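Local structure of exocyst complex component EXO70 (Saccharomyces cerevisiae, 2PFV) at residues 416-421 with 506-511; 412-417 with 453-458. The protein forms part of the exocyst complex, which tethers secretory vesicles to sites of exocytosis, and plays a role in assembling that complex. One frame throughout, in Å; residues are numbered along the deposited sequence.

Interaction 1 of 2, residues 416-421 with 506-511; sequences ILMNLT and YKLSDP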
loop_
_atom_site.group_PDB
_atom_site.type_symbol
_atom_site.label_atom_id
_atom_site.label_comp_id
_atom_site.label_asym_id
_atom_site.label_seq_id
_atom_site.Cartn_x
_atom_site.Cartn_y
_atom_site.Cartn_z
ATOM N N ILE A 416 -11.311 -27.884 -11.077
ATOM C CA ILE A 416 -11.067 -26.455 -11.158
ATOM C C ILE A 416 -12.363 -25.647 -10.909
ATOM O O ILE A 416 -12.343 -24.635 -10.213
ATOM C CB ILE A 416 -10.453 -26.077 -12.537
ATOM C CG1 ILE A 416 -9.168 -26.885 -12.789
ATOM C CG2 ILE A 416 -10.155 -24.598 -12.579
ATOM C CD1 ILE A 416 -8.123 -26.787 -11.671
ATOM N N LEU A 417 -13.485 -26.085 -11.468
ATOM C CA LEU A 417 -14.748 -25.367 -11.259
ATOM C C LEU A 417 -15.123 -25.334 -9.778
ATOM O O LEU A 417 -15.526 -24.285 -9.265
ATOM C CB LEU A 417 -15.889 -26.001 -12.058
ATOM C CG LEU A 417 -16.255 -25.543 -13.481
ATOM C CD1 LEU A 417 -15.802 -24.119 -13.744
ATOM C CD2 LEU A 417 -15.660 -26.482 -14.483
ATOM N N MET A 418 -14.968 -26.462 -9.082
ATOM C CA MET A 418 -15.296 -26.498 -7.659
ATOM C C MET A 418 -14.472 -25.477 -6.891
ATOM O O MET A 418 -14.967 -24.844 -5.957
ATOM C CB MET A 418 -15.096 -27.905 -7.079
ATOM C CG MET A 418 -16.191 -28.899 -7.491
ATOM S SD MET A 418 -17.899 -28.401 -6.983
ATOM C CE MET A 418 -17.787 -28.750 -5.248
ATOM N N ASN A 419 -13.217 -25.292 -7.283
ATOM C CA ASN A 419 -12.399 -24.303 -6.601
ATOM C C ASN A 419 -12.796 -22.887 -7.032
ATOM O O ASN A 419 -12.833 -21.968 -6.215
ATOM C CB ASN A 419 -10.910 -24.555 -6.864
ATOM C CG ASN A 419 -10.374 -25.733 -6.066
ATOM O OD1 ASN A 419 -10.601 -26.895 -6.412
ATOM N ND2 ASN A 419 -9.674 -25.436 -4.978
ATOM N N LEU A 420 -13.096 -22.713 -8.315
ATOM C CA LEU A 420 -13.498 -21.403 -8.810
ATOM C C LEU A 420 -14.830 -20.988 -8.200
ATOM O O LEU A 420 -15.130 -19.805 -8.098
ATOM C CB LEU A 420 -13.599 -21.414 -10.338
ATOM C CG LEU A 420 -12.243 -21.271 -11.029
ATOM C CD1 LEU A 420 -12.402 -21.355 -12.548
ATOM C CD2 LEU A 420 -11.624 -19.939 -10.622
ATOM N N THR A 421 -15.626 -21.967 -7.788
ATOM C CA THR A 421 -16.912 -21.665 -7.177
ATOM C C THR A 421 -16.674 -20.910 -5.873
ATOM O O THR A 421 -17.442 -20.011 -5.518
ATOM C CB THR A 421 -17.711 -22.950 -6.886
ATOM O OG1 THR A 421 -18.062 -23.576 -8.123
ATOM C CG2 THR A 421 -18.985 -22.632 -6.102
ATOM N N TYR A 506 -19.562 -36.481 -10.842
ATOM C CA TYR A 506 -19.233 -35.099 -10.505
ATOM C C TYR A 506 -20.468 -34.258 -10.218
ATOM O O TYR A 506 -21.246 -33.963 -11.116
ATOM C CB TYR A 506 -18.430 -34.481 -11.651
ATOM C CG TYR A 506 -17.300 -35.376 -12.086
ATOM C CD1 TYR A 506 -16.196 -35.589 -11.255
ATOM C CD2 TYR A 506 -17.379 -36.090 -13.278
ATOM C CE1 TYR A 506 -15.203 -36.501 -11.604
ATOM C CE2 TYR A 506 -16.399 -37.002 -13.632
ATOM C CZ TYR A 506 -15.319 -37.207 -12.794
ATOM O OH TYR A 506 -14.381 -38.152 -13.126
ATOM N N LYS A 507 -20.641 -33.870 -8.959
ATOM C CA LYS A 507 -21.797 -33.062 -8.561
ATOM C C LYS A 507 -21.439 -31.606 -8.328
ATOM O O LYS A 507 -20.842 -31.264 -7.308
ATOM C CB LYS A 507 -22.440 -33.611 -7.277
ATOM C CG LYS A 507 -23.651 -34.517 -7.484
ATOM C CD LYS A 507 -23.266 -35.915 -7.958
ATOM C CE LYS A 507 -24.497 -36.823 -8.021
ATOM N NZ LYS A 507 -24.164 -38.247 -8.299
ATOM N N LEU A 508 -21.804 -30.750 -9.276
ATOM C CA LEU A 508 -21.539 -29.325 -9.134
ATOM C C LEU A 508 -22.478 -28.781 -8.065
ATOM O O LEU A 508 -23.588 -29.291 -7.885
ATOM C CB LEU A 508 -21.774 -28.600 -10.460
ATOM C CG LEU A 508 -20.658 -28.754 -11.494
ATOM C CD1 LEU A 508 -21.030 -28.035 -12.785
ATOM C CD2 LEU A 508 -19.368 -28.177 -10.917
ATOM N N SER A 509 -22.036 -27.753 -7.349
ATOM C CA SER A 509 -22.860 -27.172 -6.298
ATOM C C SER A 509 -23.496 -25.867 -6.758
ATOM O O SER A 509 -24.589 -25.509 -6.327
ATOM C CB SER A 509 -22.012 -26.929 -5.050
ATOM O OG SER A 509 -21.336 -28.118 -4.665
ATOM N N ASP A 510 -22.805 -25.164 -7.647
ATOM C CA ASP A 510 -23.284 -23.892 -8.167
ATOM C C ASP A 510 -24.403 -24.096 -9.178
ATOM O O ASP A 510 -24.212 -24.728 -10.219
ATOM C CB ASP A 510 -22.120 -23.131 -8.805
ATOM C CG ASP A 510 -22.489 -21.718 -9.210
ATOM O OD1 ASP A 510 -23.162 -21.539 -10.242
ATOM O OD2 ASP A 510 -22.099 -20.776 -8.488
ATOM N N PRO A 511 -25.598 -23.556 -8.876
ATOM C CA PRO A 511 -26.769 -23.665 -9.749
ATOM C C PRO A 511 -26.445 -23.158 -11.155
ATOM O O PRO A 511 -26.802 -23.783 -12.157
ATOM C CB PRO A 511 -27.808 -22.778 -9.052
ATOM C CG PRO A 511 -27.403 -22.840 -7.609
ATOM C CD PRO A 511 -25.898 -22.724 -7.696
HETATM O O HOH W 1 -19.984 -25.805 -8.022
#
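The hydroxyl oxygen OG1 of T421 is gripped from two sequence-distant places. It donates to L417 O one turn back in its own helix, at 2.9 Å, and accepts from a water 2.9 Å away, which in turn takes the N-H of S509, with 2.9 Å from S509 N to the water oxygen. One bridging water thus ties helix 409-428 to the loop joining helices 482-503 and 511-536, which lies against that helix in the wholly helical C-terminal Exo70 region. The intrahelical bond is the side-chain-to-carbonyl kind common for threonine in helices. The hydroxyl stands 43° above the carbonyl plane, with a C=O...donor angle of 132°. L417 O also accepts from the peptide N-H of T421 (T421 N to L417 O, 2.8 Å), so two donors share it. The torsion chi1 of -66° sets OG1 beside the backbone N and CG2 opposite it, and OG1 reaches D510 CB at 4.1 Å as the two side chains pass at a slant. D510 is the N-cap of helix 511-536, its OD1 accepting from L513 N, so the start of that helix lies close to T421. One turn back along helix 409-428, L417 CB meets the L508 methyl CD2 at 4.3 Å, an apolar patch beside the water bridge that L513 also touches. M418 bends at both chi2 and chi3 and curls its thioether over the loop. Its SD lies 4.2 Å from L508 CD2, and its terminal methyl CE rests against S509 OG at 3.7 Å.

Interaction 2 of 2, residues 412-417 with 453-458; sequences IGFFIL and SYMVSD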
loop_
_atom_site.group_PDB
_atom_site.type_symbol
_atom_site.label_atom_id
_atom_site.label_comp_id
_atom_site.label_asym_id
_atom_site.label_seq_id
_atom_site.Cartn_x
_atom_site.Cartn_y
_atom_site.Cartn_z
ATOM N N ILE A 412 -10.860 -33.037 -14.317
ATOM C CA ILE A 412 -10.064 -31.856 -14.067
ATOM C C ILE A 412 -10.933 -30.604 -14.166
ATOM O O ILE A 412 -10.850 -29.716 -13.317
ATOM C CB ILE A 412 -8.894 -31.785 -15.069
ATOM C CG1 ILE A 412 -7.923 -32.939 -14.793
ATOM C CG2 ILE A 412 -8.187 -30.444 -14.960
ATOM C CD1 ILE A 412 -6.863 -33.144 -15.883
ATOM N N GLY A 413 -11.767 -30.535 -15.197
ATOM C CA GLY A 413 -12.633 -29.378 -15.356
ATOM C C GLY A 413 -13.459 -29.158 -14.098
ATOM O O GLY A 413 -13.566 -28.042 -13.600
ATOM N N PHE A 414 -14.032 -30.244 -13.589
ATOM C CA PHE A 414 -14.852 -30.229 -12.383
ATOM C C PHE A 414 -14.046 -29.746 -11.182
ATOM O O PHE A 414 -14.498 -28.898 -10.414
ATOM C CB PHE A 414 -15.382 -31.637 -12.108
ATOM C CG PHE A 414 -16.240 -31.731 -10.884
ATOM C CD1 PHE A 414 -17.498 -31.133 -10.855
ATOM C CD2 PHE A 414 -15.790 -32.409 -9.754
ATOM C CE1 PHE A 414 -18.295 -31.207 -9.724
ATOM C CE2 PHE A 414 -16.583 -32.488 -8.611
ATOM C CZ PHE A 414 -17.838 -31.886 -8.596
ATOM N N PHE A 415 -12.851 -30.298 -11.023
ATOM C CA PHE A 415 -11.960 -29.930 -9.930
ATOM C C PHE A 415 -11.717 -28.423 -9.932
ATOM O O PHE A 415 -11.907 -27.747 -8.917
ATOM C CB PHE A 415 -10.642 -30.708 -10.081
ATOM C CG PHE A 415 -9.554 -30.298 -9.120
ATOM C CD1 PHE A 415 -9.781 -30.283 -7.742
ATOM C CD2 PHE A 415 -8.277 -29.992 -9.598
ATOM C CE1 PHE A 415 -8.750 -29.971 -6.844
ATOM C CE2 PHE A 415 -7.232 -29.679 -8.708
ATOM C CZ PHE A 415 -7.474 -29.670 -7.323
ATOM N N ILE A 416 -11.311 -27.884 -11.077
ATOM C CA ILE A 416 -11.067 -26.455 -11.158
ATOM C C ILE A 416 -12.363 -25.647 -10.909
ATOM O O ILE A 416 -12.343 -24.635 -10.213
ATOM C CB ILE A 416 -10.453 -26.077 -12.537
ATOM C CG1 ILE A 416 -9.168 -26.885 -12.789
ATOM C CG2 ILE A 416 -10.155 -24.598 -12.579
ATOM C CD1 ILE A 416 -8.123 -26.787 -11.671
ATOM N N LEU A 417 -13.485 -26.085 -11.468
ATOM C CA LEU A 417 -14.748 -25.367 -11.259
ATOM C C LEU A 417 -15.123 -25.334 -9.778
ATOM O O LEU A 417 -15.526 -24.285 -9.265
ATOM C CB LEU A 417 -15.889 -26.001 -12.058
ATOM C CG LEU A 417 -16.255 -25.543 -13.481
ATOM C CD1 LEU A 417 -15.802 -24.119 -13.744
ATOM C CD2 LEU A 417 -15.660 -26.482 -14.483
ATOM N N SER A 453 -15.979 -25.990 -20.567
ATOM C CA SER A 453 -15.597 -26.570 -21.848
ATOM C C SER A 453 -14.853 -27.888 -21.625
ATOM O O SER A 453 -15.029 -28.830 -22.382
ATOM C CB SER A 453 -14.722 -25.593 -22.637
ATOM O OG SER A 453 -14.587 -26.026 -23.977
ATOM N N TYR A 454 -14.034 -27.959 -20.580
ATOM C CA TYR A 454 -13.326 -29.196 -20.265
ATOM C C TYR A 454 -14.349 -30.291 -19.952
ATOM O O TYR A 454 -14.265 -31.399 -20.467
ATOM C CB TYR A 454 -12.428 -29.013 -19.036
ATOM C CG TYR A 454 -11.000 -28.598 -19.321
ATOM C CD1 TYR A 454 -10.724 -27.499 -20.131
ATOM C CD2 TYR A 454 -9.923 -29.291 -18.754
ATOM C CE1 TYR A 454 -9.419 -27.093 -20.375
ATOM C CE2 TYR A 454 -8.597 -28.889 -18.995
ATOM C CZ TYR A 454 -8.359 -27.786 -19.811
ATOM O OH TYR A 454 -7.073 -27.368 -20.089
ATOM N N MET A 455 -15.322 -29.972 -19.100
ATOM C CA MET A 455 -16.332 -30.957 -18.713
ATOM C C MET A 455 -17.185 -31.421 -19.879
ATOM O O MET A 455 -17.670 -32.542 -19.878
ATOM C CB MET A 455 -17.245 -30.408 -17.606
ATOM C CG MET A 455 -16.552 -30.078 -16.299
ATOM S SD MET A 455 -17.745 -29.957 -14.920
ATOM C CE MET A 455 -18.131 -28.304 -14.925
ATOM N N VAL A 456 -17.356 -30.572 -20.883
ATOM C CA VAL A 456 -18.170 -30.947 -22.039
ATOM C C VAL A 456 -17.386 -31.567 -23.216
ATOM O O VAL A 456 -17.988 -32.151 -24.121
ATOM C CB VAL A 456 -18.989 -29.712 -22.541
ATOM C CG1 VAL A 456 -18.063 -28.589 -22.916
ATOM C CG2 VAL A 456 -19.844 -30.086 -23.730
ATOM N N SER A 457 -16.055 -31.472 -23.191
ATOM C CA SER A 457 -15.214 -31.997 -24.285
ATOM C C SER A 457 -15.461 -33.451 -24.697
ATOM O O SER A 457 -15.579 -33.750 -25.893
ATOM C CB SER A 457 -13.729 -31.836 -23.947
ATOM O OG SER A 457 -13.344 -32.757 -22.940
ATOM N N ASP A 458 -15.523 -34.355 -23.725
ATOM C CA ASP A 458 -15.761 -35.770 -24.019
ATOM C C ASP A 458 -17.086 -35.952 -24.762
ATOM O O ASP A 458 -17.229 -36.840 -25.605
ATOM C CB ASP A 458 -15.770 -36.605 -22.730
ATOM C CG ASP A 458 -14.418 -36.617 -22.026
ATOM O OD1 ASP A 458 -13.415 -36.205 -22.647
ATOM O OD2 ASP A 458 -14.351 -37.047 -20.851
#
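The ring of F414 meets M455 SD at its edge, near the ring plane, while the ring of Y454 is approached obliquely by I412 CG2 and by the backbone N of G413. I412 CG2 comes to 4.3 Å from Y454 CD2. Both rings also pair outside the contact, F414 with Y506 and Y454 with Y451, the planes about 50° apart each time. The two helices run antiparallel at 160° with axes 8.1 Å apart, and G413 and Y454 are the nearest CA pair: G413 CA is 5.0 Å from Y454 CA and 3.7 Å from Y454 CB. A beta carbon built on G413 would lie 2.8 Å from Y454 CB, a clash, so the close approach depends on the missing side chain. M455 fills the other flank. Its CG lies 3.7 Å from F414 N, and a bend at chi3 (-92°) turns CE toward L417 after SD has passed F414 CB at 4.0 Å. The meeting of the L417 and M455 tips is modelled too close for its exact spacing to be trusted. Cutting M455 back to an alanine is likely to open a gap beside F414 N and CB and strip the F414 ring edge of its sulfur neighbour. The buried phenol of Y454 is satisfied beyond the pair, its OH bonding to E383 OE2 and N400 N. With I412 also packed on E383, Q387 and L390, and L417 on L513, helix 409-428 sits between helix 363-390, helix 439-471 and helix 511-536.

Both interactions use helix 409-428, and their centres lie 10 Å apart, so they read as adjoining faces of one helix. They overlap along it, and of the shared residues L417 makes contacts in both, serving the loop and the neighbouring helix alike. The loop 506-511 also meets residues of interaction 2 directly: L508 CD2 lies 3.4 Å from F414 CE1, K507 O lies 3.3 Å from F414 CZ, and L508 CD1 lies 3.6 Å from M455 CE. F414 is therefore the seam between the partly buried loop contact and the buried helix pair. Both lie well off the middle of the elongated chain, with centres about 33 and 37 Å from its centre.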